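Local atomic coordinates of sulfonate ABC transporter, periplasmic sulfonate-binding protein SsuA (Methylobacillus flagellatus, PDB entry 3UIF), a protein that probably binds sulfonates or related sulfate esters in the periplasm and delivers them to an ABC transporter for uptake. Residues K6-A14 with G67-G75; F35-I44 with I217-S228. One frame throughout, in Å; residues are numbered along the deposited sequence.

Contact 1: residues K6-A14 with G67-G75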
loop_
_atom_site.group_PDB
_atom_site.type_symbol
_atom_site.label_atom_id
_atom_site.label_comp_id
_atom_site.label_asym_id
_atom_site.label_seq_id
_atom_site.Cartn_x
_atom_site.Cartn_y
_atom_site.Cartn_z
ATOM N N LYS A 6 -17.368 9.022 -21.796
ATOM C CA LYS A 6 -17.483 9.502 -20.419
ATOM C C LYS A 6 -16.089 9.699 -19.828
ATOM O O LYS A 6 -15.302 8.752 -19.748
ATOM C CB LYS A 6 -18.258 8.496 -19.566
ATOM C CG LYS A 6 -19.751 8.468 -19.836
ATOM C CD LYS A 6 -20.286 7.042 -19.931
ATOM C CE LYS A 6 -21.810 7.021 -19.837
ATOM N NZ LYS A 6 -22.377 5.747 -20.367
ATOM N N VAL A 7 -15.777 10.918 -19.416
ATOM C CA VAL A 7 -14.482 11.176 -18.796
ATOM C C VAL A 7 -14.515 10.737 -17.343
ATOM O O VAL A 7 -15.348 11.189 -16.564
ATOM C CB VAL A 7 -14.057 12.657 -18.872
ATOM C CG1 VAL A 7 -12.897 12.924 -17.912
ATOM C CG2 VAL A 7 -13.653 13.019 -20.288
ATOM N N VAL A 8 -13.613 9.835 -16.991
ATOM C CA VAL A 8 -13.476 9.414 -15.615
ATOM C C VAL A 8 -12.067 9.770 -15.164
ATOM O O VAL A 8 -11.075 9.327 -15.748
ATOM C CB VAL A 8 -13.815 7.922 -15.449
ATOM C CG1 VAL A 8 -13.496 7.441 -14.041
ATOM C CG2 VAL A 8 -15.297 7.702 -15.750
ATOM N N ARG A 9 -12.001 10.628 -14.157
ATOM C CA ARG A 9 -10.728 11.092 -13.624
ATOM C C ARG A 9 -10.228 10.135 -12.567
ATOM O O ARG A 9 -10.936 9.840 -11.597
ATOM C CB ARG A 9 -10.859 12.499 -13.037
ATOM C CG ARG A 9 -10.322 13.608 -13.932
ATOM C CD ARG A 9 -11.349 14.716 -14.172
ATOM N NE ARG A 9 -12.433 14.734 -13.176
ATOM C CZ ARG A 9 -13.533 15.488 -13.249
ATOM N NH1 ARG A 9 -13.724 16.314 -14.269
ATOM N NH2 ARG A 9 -14.448 15.412 -12.286
ATOM N N ILE A 10 -9.007 9.649 -12.776
ATOM C CA ILE A 10 -8.371 8.692 -11.865
ATOM C C ILE A 10 -6.994 9.166 -11.405
ATOM O O ILE A 10 -6.101 9.421 -12.214
ATOM C CB ILE A 10 -8.294 7.280 -12.482
ATOM C CG1 ILE A 10 -9.651 6.901 -13.085
ATOM C CG2 ILE A 10 -7.876 6.284 -11.426
ATOM C CD1 ILE A 10 -9.770 5.483 -13.605
ATOM N N ALA A 11 -6.836 9.288 -10.092
ATOM C CA ALA A 11 -5.574 9.729 -9.503
ATOM C C ALA A 11 -4.656 8.561 -9.162
ATOM O O ALA A 11 -5.118 7.468 -8.832
ATOM C CB ALA A 11 -5.835 10.571 -8.264
ATOM N N SER A 12 -3.355 8.802 -9.244
ATOM C CA SER A 12 -2.355 7.893 -8.705
ATOM C C SER A 12 -1.178 8.688 -8.140
ATOM O O SER A 12 -0.980 9.867 -8.481
ATOM C CB SER A 12 -1.849 6.977 -9.800
ATOM O OG SER A 12 -1.032 7.724 -10.699
ATOM N N VAL A 13 -0.390 8.044 -7.283
ATOM C CA VAL A 13 0.851 8.649 -6.808
ATOM C C VAL A 13 1.913 8.374 -7.862
ATOM O O VAL A 13 2.066 7.230 -8.282
ATOM C CB VAL A 13 1.291 8.087 -5.434
ATOM C CG1 VAL A 13 2.617 8.699 -5.000
ATOM C CG2 VAL A 13 0.222 8.350 -4.382
ATOM N N ALA A 14 2.625 9.417 -8.286
ATOM C CA ALA A 14 3.570 9.328 -9.404
ATOM C C ALA A 14 4.930 9.956 -9.096
ATOM O O ALA A 14 5.029 10.914 -8.335
ATOM C CB ALA A 14 2.971 9.953 -10.656
ATOM N N GLY A 67 -14.891 17.075 -5.470
ATOM C CA GLY A 67 -15.502 16.298 -6.538
ATOM C C GLY A 67 -14.818 16.421 -7.891
ATOM O O GLY A 67 -15.438 16.138 -8.912
ATOM N N LYS A 68 -13.547 16.835 -7.912
ATOM C CA LYS A 68 -12.809 16.997 -9.168
ATOM C C LYS A 68 -12.039 15.735 -9.576
ATOM O O LYS A 68 -11.356 15.706 -10.604
ATOM C CB LYS A 68 -11.877 18.219 -9.122
ATOM C CG LYS A 68 -12.494 19.554 -9.570
ATOM C CD LYS A 68 -13.308 19.480 -10.879
ATOM C CE LYS A 68 -12.461 19.337 -12.156
ATOM N NZ LYS A 68 -12.092 20.655 -12.758
ATOM N N ILE A 69 -12.173 14.688 -8.776
ATOM C CA ILE A 69 -11.526 13.404 -9.034
ATOM C C ILE A 69 -12.565 12.359 -8.704
ATOM O O ILE A 69 -13.396 12.595 -7.831
ATOM C CB ILE A 69 -10.275 13.227 -8.151
ATOM C CG1 ILE A 69 -9.136 14.083 -8.690
ATOM C CG2 ILE A 69 -9.850 11.773 -8.064
ATOM C CD1 ILE A 69 -7.996 14.288 -7.709
ATOM N N ASP A 70 -12.541 11.229 -9.401
ATOM C CA ASP A 70 -13.587 10.234 -9.234
ATOM C C ASP A 70 -13.067 8.977 -8.581
ATOM O O ASP A 70 -13.726 8.399 -7.722
ATOM C CB ASP A 70 -14.209 9.912 -10.586
ATOM C CG ASP A 70 -14.696 11.155 -11.304
ATOM O OD1 ASP A 70 -15.301 12.026 -10.647
ATOM O OD2 ASP A 70 -14.462 11.275 -12.517
ATOM N N PHE A 71 -11.875 8.567 -9.003
ATOM C CA PHE A 71 -11.209 7.393 -8.491
ATOM C C PHE A 71 -9.787 7.731 -8.152
ATOM O O PHE A 71 -9.226 8.674 -8.706
ATOM C CB PHE A 71 -11.212 6.296 -9.544
ATOM C CG PHE A 71 -12.556 5.693 -9.761
ATOM C CD1 PHE A 71 -12.969 4.613 -9.000
ATOM C CD2 PHE A 71 -13.419 6.219 -10.716
ATOM C CE1 PHE A 71 -14.216 4.062 -9.201
ATOM C CE2 PHE A 71 -14.670 5.673 -10.919
ATOM C CZ PHE A 71 -15.076 4.601 -10.158
ATOM N N GLY A 72 -9.201 6.936 -7.265
ATOM C CA GLY A 72 -7.831 7.148 -6.834
ATOM C C GLY A 72 -7.159 5.846 -6.460
ATOM O O GLY A 72 -7.651 5.100 -5.632
ATOM N N ILE A 73 -6.030 5.571 -7.093
ATOM C CA ILE A 73 -5.271 4.392 -6.771
ATOM C C ILE A 73 -4.079 4.757 -5.903
ATOM O O ILE A 73 -3.043 5.206 -6.398
ATOM C CB ILE A 73 -4.823 3.629 -8.023
ATOM C CG1 ILE A 73 -6.043 3.321 -8.912
ATOM C CG2 ILE A 73 -4.119 2.346 -7.590
ATOM C CD1 ILE A 73 -5.722 2.901 -10.336
ATOM N N TYR A 74 -4.244 4.571 -4.600
ATOM C CA TYR A 74 -3.189 4.899 -3.659
ATOM C C TYR A 74 -3.374 4.124 -2.367
ATOM O O TYR A 74 -4.218 3.225 -2.311
ATOM C CB TYR A 74 -3.056 6.425 -3.484
ATOM C CG TYR A 74 -4.192 7.176 -2.807
ATOM C CD1 TYR A 74 -3.937 8.397 -2.168
ATOM C CD2 TYR A 74 -5.503 6.696 -2.792
ATOM C CE1 TYR A 74 -4.943 9.116 -1.540
ATOM C CE2 TYR A 74 -6.514 7.410 -2.159
ATOM C CZ TYR A 74 -6.226 8.624 -1.537
ATOM O OH TYR A 74 -7.217 9.353 -0.910
ATOM N N GLY A 75 -2.579 4.438 -1.347
ATOM C CA GLY A 75 -2.572 3.677 -0.095
ATOM C C GLY A 75 -3.780 3.945 0.779
ATOM O O GLY A 75 -4.609 4.784 0.453
HETATM O O HOH W 1 -0.473 5.359 -6.815
#
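V8 meets the aromatic side chain of F71 through one methyl group: CG1 stands 3.5 Å from F71 CD2, and chi1 of 173° carries it there by setting CG1 anti to the V8 backbone nitrogen. R9 follows with both backbone polar atoms engaged. Its N donates to D70 OD2 at 3.0 Å, meeting the carboxylate on its anti side, 30° out of plane. Its O accepts from two successive amides, D70 N and F71 N, the latter bond nearly in line with the carbonyl. The R9 side chain bends at chi2 and chi3 over the backbone of K68, whose CE lies against one face of the guanidinium, off towards its rim. The main salt-bridge partner of D70 OD1 is R207, and R9 NH2 makes only a long one to it at 3.9 Å. I10 turns to the same sheet face as F71 and I73, its CG2 3.8 Å from F71 CB, while A11 points to the other face, where its CB faces CG2 of I69. The A11 backbone supplies two nearly straight bonds, A11 N to F71 O at 2.8 Å and I73 N to A11 O at 2.7 Å. At V13 a water takes over, accepting from V13 N and donating to I73 O, while V13 CG2 packs on Y74 CB. An angle of 15° between the strand directions and the alternating bonds at R9, F71, A11 and I73 identify a parallel pairing within the mixed sheet of one lobe of a type 2 periplasmic binding protein fold.

Contact 2: residues F35-I44 with I217-S228; sequences FPEELRKQGI and ITQAIVTAYLKS
F35 enters the neighbouring helix as a knob into a hole, lodged among I221, A224, Y225 and S228 where helices 35-41 and 217-228 pack with axes 9.6 Å apart and directions 144° from one another. Its CB lies 3.9 Å from S228 OG. With CG anti to the backbone nitrogen (chi1 -179°), the ring is carried towards the 217-228 backbone and meets it by an edge: CD1 is 3.7 Å from A224 C, CE1 is 3.5 Å from Y225 N, and CZ, at the tip, approaches I221 CG2 more loosely. CD1 also touches A224 CB. L39 CD1 lies over one ring face, offset towards the rim, and also touches I221 CG1. Replacing F35 with an alanine removes the ring, which is likely to leave a gap among I221, A224, Y225 and S228 and take away the face on which L39 CD1 rests. A water bridges Q42 OE1 to A220 O, though its bond to A220 O is doubtfully short. At the outer margin E38 crosses the K227 chain at a slant, OE1 near K227 CD, with E38 OE2 and K227 NZ 4.1 Å apart, beyond salt-bridge range. Farther along, A220 CB takes L39 CD2, Q42 CG and I44 CD1, the last also packing 3.8 Å from I217 CG2.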
loop_
_atom_site.group_PDB
_atom_site.type_symbol
_atom_site.label_atom_id
_atom_site.label_comp_id
_atom_site.label_asym_id
_atom_site.label_seq_id
_atom_site.Cartn_x
_atom_site.Cartn_y
_atom_site.Cartn_z
ATOM N N PHE A 35 -5.922 -1.750 -19.611
ATOM C CA PHE A 35 -6.985 -1.073 -18.864
ATOM C C PHE A 35 -7.609 0.148 -19.560
ATOM O O PHE A 35 -8.835 0.199 -19.678
ATOM C CB PHE A 35 -6.443 -0.718 -17.474
ATOM C CG PHE A 35 -7.425 -0.028 -16.545
ATOM C CD1 PHE A 35 -8.167 -0.762 -15.630
ATOM C CD2 PHE A 35 -7.526 1.369 -16.514
ATOM C CE1 PHE A 35 -9.022 -0.125 -14.733
ATOM C CE2 PHE A 35 -8.380 2.009 -15.623
ATOM C CZ PHE A 35 -9.129 1.262 -14.725
ATOM N N PRO A 36 -6.787 1.147 -19.997
ATOM C CA PRO A 36 -7.416 2.312 -20.650
ATOM C C PRO A 36 -8.233 1.900 -21.856
ATOM O O PRO A 36 -9.412 2.256 -21.948
ATOM C CB PRO A 36 -6.227 3.166 -21.090
ATOM C CG PRO A 36 -5.142 2.818 -20.130
ATOM C CD PRO A 36 -5.331 1.351 -19.829
ATOM N N GLU A 37 -7.616 1.107 -22.738
ATOM C CA GLU A 37 -8.251 0.656 -23.972
ATOM C C GLU A 37 -9.545 -0.132 -23.759
ATOM O O GLU A 37 -10.526 0.102 -24.461
ATOM C CB GLU A 37 -7.259 -0.114 -24.837
ATOM C CG GLU A 37 -7.856 -0.740 -26.098
ATOM C CD GLU A 37 -8.598 0.252 -27.016
ATOM O OE1 GLU A 37 -8.368 1.487 -26.944
ATOM O OE2 GLU A 37 -9.429 -0.217 -27.834
ATOM N N GLU A 38 -9.556 -1.039 -22.790
ATOM C CA GLU A 38 -10.747 -1.838 -22.479
ATOM C C GLU A 38 -11.915 -1.006 -21.958
ATOM O O GLU A 38 -13.095 -1.309 -22.235
ATOM C CB GLU A 38 -10.413 -2.931 -21.470
ATOM C CG GLU A 38 -9.622 -4.097 -22.063
ATOM C CD GLU A 38 -9.368 -5.196 -21.050
ATOM O OE1 GLU A 38 -9.422 -4.905 -19.823
ATOM O OE2 GLU A 38 -9.127 -6.353 -21.476
ATOM N N LEU A 39 -11.593 0.049 -21.212
ATOM C CA LEU A 39 -12.613 0.985 -20.755
ATOM C C LEU A 39 -13.145 1.845 -21.877
ATOM O O LEU A 39 -14.323 2.211 -21.876
ATOM C CB LEU A 39 -12.100 1.830 -19.599
ATOM C CG LEU A 39 -12.111 0.969 -18.325
ATOM C CD1 LEU A 39 -11.398 1.671 -17.180
ATOM C CD2 LEU A 39 -13.536 0.592 -17.939
ATOM N N ARG A 40 -12.273 2.151 -22.839
ATOM C CA ARG A 40 -12.656 2.904 -24.015
ATOM C C ARG A 40 -13.788 2.187 -24.772
ATOM O O ARG A 40 -14.779 2.822 -25.146
ATOM C CB ARG A 40 -11.435 3.173 -24.897
ATOM C CG ARG A 40 -11.644 4.271 -25.933
ATOM C CD ARG A 40 -10.326 4.761 -26.523
ATOM N NE ARG A 40 -10.520 5.936 -27.383
ATOM C CZ ARG A 40 -10.412 7.206 -26.981
ATOM N NH1 ARG A 40 -10.096 7.487 -25.714
ATOM N NH2 ARG A 40 -10.623 8.205 -27.844
ATOM N N LYS A 41 -13.657 0.868 -24.946
ATOM C CA LYS A 41 -14.716 0.030 -25.550
ATOM C C LYS A 41 -16.062 0.150 -24.826
ATOM O O LYS A 41 -17.122 0.032 -25.442
ATOM C CB LYS A 41 -14.283 -1.436 -25.591
ATOM C CG LYS A 41 -13.098 -1.678 -26.513
ATOM C CD LYS A 41 -12.342 -2.952 -26.153
ATOM C CE LYS A 41 -11.225 -3.221 -27.153
ATOM N NZ LYS A 41 -10.879 -4.671 -27.230
ATOM N N GLN A 42 -16.007 0.404 -23.524
ATOM C CA GLN A 42 -17.197 0.575 -22.705
ATOM C C GLN A 42 -17.822 1.973 -22.813
ATOM O O GLN A 42 -18.832 2.251 -22.160
ATOM C CB GLN A 42 -16.834 0.344 -21.246
ATOM C CG GLN A 42 -17.741 -0.621 -20.533
ATOM C CD GLN A 42 -17.175 -2.008 -20.594
ATOM O OE1 GLN A 42 -15.968 -2.199 -20.431
ATOM N NE2 GLN A 42 -18.033 -2.988 -20.838
ATOM N N GLY A 43 -17.211 2.848 -23.611
ATOM C CA GLY A 43 -17.628 4.254 -23.698
ATOM C C GLY A 43 -17.027 5.139 -22.608
ATOM O O GLY A 43 -17.524 6.232 -22.346
ATOM N N ILE A 44 -15.955 4.659 -21.980
ATOM C CA ILE A 44 -15.304 5.363 -20.886
ATOM C C ILE A 44 -13.899 5.810 -21.268
ATOM O O ILE A 44 -13.080 5.006 -21.713
ATOM C CB ILE A 44 -15.227 4.491 -19.615
ATOM C CG1 ILE A 44 -16.633 4.194 -19.091
ATOM C CG2 ILE A 44 -14.380 5.174 -18.543
ATOM C CD1 ILE A 44 -16.705 3.123 -18.022
ATOM N N ILE A 217 -20.623 2.252 -14.393
ATOM C CA ILE A 217 -19.255 2.690 -14.681
ATOM C C ILE A 217 -18.258 2.204 -13.635
ATOM O O ILE A 217 -17.158 1.757 -13.983
ATOM C CB ILE A 217 -19.168 4.231 -14.810
ATOM C CG1 ILE A 217 -19.869 4.697 -16.085
ATOM C CG2 ILE A 217 -17.715 4.706 -14.776
ATOM C CD1 ILE A 217 -19.938 6.195 -16.219
ATOM N N THR A 218 -18.637 2.311 -12.359
ATOM C CA THR A 218 -17.771 1.879 -11.265
ATOM C C THR A 218 -17.422 0.423 -11.488
ATOM O O THR A 218 -16.269 0.029 -11.367
ATOM C CB THR A 218 -18.424 2.074 -9.880
ATOM O OG1 THR A 218 -18.740 3.460 -9.677
ATOM C CG2 THR A 218 -17.483 1.603 -8.753
ATOM N N GLN A 219 -18.431 -0.360 -11.850
ATOM C CA GLN A 219 -18.264 -1.780 -12.142
ATOM C C GLN A 219 -17.320 -2.018 -13.317
ATOM O O GLN A 219 -16.475 -2.908 -13.265
ATOM C CB GLN A 219 -19.613 -2.435 -12.420
ATOM C CG GLN A 219 -19.526 -3.943 -12.600
ATOM C CD GLN A 219 -19.053 -4.639 -11.345
ATOM O OE1 GLN A 219 -19.755 -4.656 -10.327
ATOM N NE2 GLN A 219 -17.839 -5.210 -11.402
ATOM N N ALA A 220 -17.461 -1.221 -14.366
ATOM C CA ALA A 220 -16.650 -1.393 -15.545
ATOM C C ALA A 220 -15.185 -1.188 -15.165
ATOM O O ALA A 220 -14.309 -1.965 -15.561
ATOM C CB ALA A 220 -17.094 -0.442 -16.637
ATOM N N ILE A 221 -14.936 -0.173 -14.339
ATOM C CA ILE A 221 -13.596 0.097 -13.807
ATOM C C ILE A 221 -13.024 -1.050 -12.976
ATOM O O ILE A 221 -11.904 -1.502 -13.220
ATOM C CB ILE A 221 -13.564 1.439 -13.062
ATOM C CG1 ILE A 221 -13.248 2.534 -14.060
ATOM C CG2 ILE A 221 -12.498 1.475 -11.972
ATOM C CD1 ILE A 221 -14.028 3.787 -13.805
ATOM N N VAL A 222 -13.800 -1.521 -12.008
ATOM C CA VAL A 222 -13.391 -2.656 -11.177
ATOM C C VAL A 222 -13.164 -3.946 -11.984
ATOM O O VAL A 222 -12.126 -4.606 -11.835
ATOM C CB VAL A 222 -14.368 -2.907 -10.015
ATOM C CG1 VAL A 222 -13.847 -4.036 -9.146
ATOM C CG2 VAL A 222 -14.555 -1.634 -9.188
ATOM N N THR A 223 -14.115 -4.304 -12.842
ATOM C CA THR A 223 -13.927 -5.461 -13.704
ATOM C C THR A 223 -12.644 -5.300 -14.531
ATOM O O THR A 223 -11.816 -6.211 -14.570
ATOM C CB THR A 223 -15.131 -5.695 -14.616
ATOM O OG1 THR A 223 -16.256 -6.091 -13.823
ATOM C CG2 THR A 223 -14.830 -6.764 -15.619
ATOM N N ALA A 224 -12.469 -4.137 -15.160
ATOM C CA ALA A 224 -11.284 -3.884 -15.988
ATOM C C ALA A 224 -9.992 -3.957 -15.171
ATOM O O ALA A 224 -9.020 -4.560 -15.604
ATOM C CB ALA A 224 -11.396 -2.553 -16.717
ATOM N N TYR A 225 -10.005 -3.355 -13.989
ATOM C CA TYR A 225 -8.900 -3.429 -13.058
ATOM C C TYR A 225 -8.473 -4.856 -12.736
ATOM O O TYR A 225 -7.305 -5.209 -12.879
ATOM C CB TYR A 225 -9.275 -2.737 -11.758
ATOM C CG TYR A 225 -8.163 -2.746 -10.730
ATOM C CD1 TYR A 225 -7.091 -1.870 -10.838
ATOM C CD2 TYR A 225 -8.205 -3.617 -9.638
ATOM C CE1 TYR A 225 -6.082 -1.860 -9.894
ATOM C CE2 TYR A 225 -7.208 -3.626 -8.685
ATOM C CZ TYR A 225 -6.140 -2.747 -8.817
ATOM O OH TYR A 225 -5.131 -2.736 -7.870
ATOM N N LEU A 226 -9.417 -5.662 -12.270
ATOM C CA LEU A 226 -9.131 -7.055 -11.939
ATOM C C LEU A 226 -8.590 -7.874 -13.123
ATOM O O LEU A 226 -7.766 -8.776 -12.935
ATOM C CB LEU A 226 -10.352 -7.727 -11.304
ATOM C CG LEU A 226 -10.735 -7.134 -9.950
ATOM C CD1 LEU A 226 -11.985 -7.799 -9.396
ATOM C CD2 LEU A 226 -9.588 -7.235 -8.947
ATOM N N LYS A 227 -9.038 -7.552 -14.336
ATOM C CA LYS A 227 -8.480 -8.207 -15.522
ATOM C C LYS A 227 -6.973 -8.026 -15.577
ATOM O O LYS A 227 -6.243 -9.002 -15.765
ATOM C CB LYS A 227 -9.126 -7.703 -16.794
ATOM C CG LYS A 227 -10.367 -8.477 -17.176
ATOM C CD LYS A 227 -11.208 -7.700 -18.170
ATOM C CE LYS A 227 -11.558 -8.592 -19.345
ATOM N NZ LYS A 227 -12.633 -7.979 -20.174
ATOM N N SER A 228 -6.513 -6.791 -15.372
ATOM C CA SER A 228 -5.084 -6.502 -15.326
ATOM C C SER A 228 -4.400 -7.251 -14.174
ATOM O O SER A 228 -3.336 -7.852 -14.355
ATOM C CB SER A 228 -4.839 -5.002 -15.183
ATOM O OG SER A 228 -5.337 -4.282 -16.289
HETATM O O HOH W 2 -15.059 -3.294 -17.598
#

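How the contacts relate
The centres of contacts 1 and 2 lie about 14 Å apart, on the same side of the chain's centre. Their segments alternate in sequence as 6-14, 35-44, 67-75 and 217-228, so the lobe is assembled from early strands and helices plus a helix that returns much later. Helix 215-233 joins them physically: I221, which packs in contact 2, also sets its CD1 on F71 CE2 and V8 CG1 of contact 1. Two residues before V8, at the start of the strand, K6 N probably bonds to G43 O. Contact 1 thus belongs to the sheet and contact 2 to the helical layer packed against it.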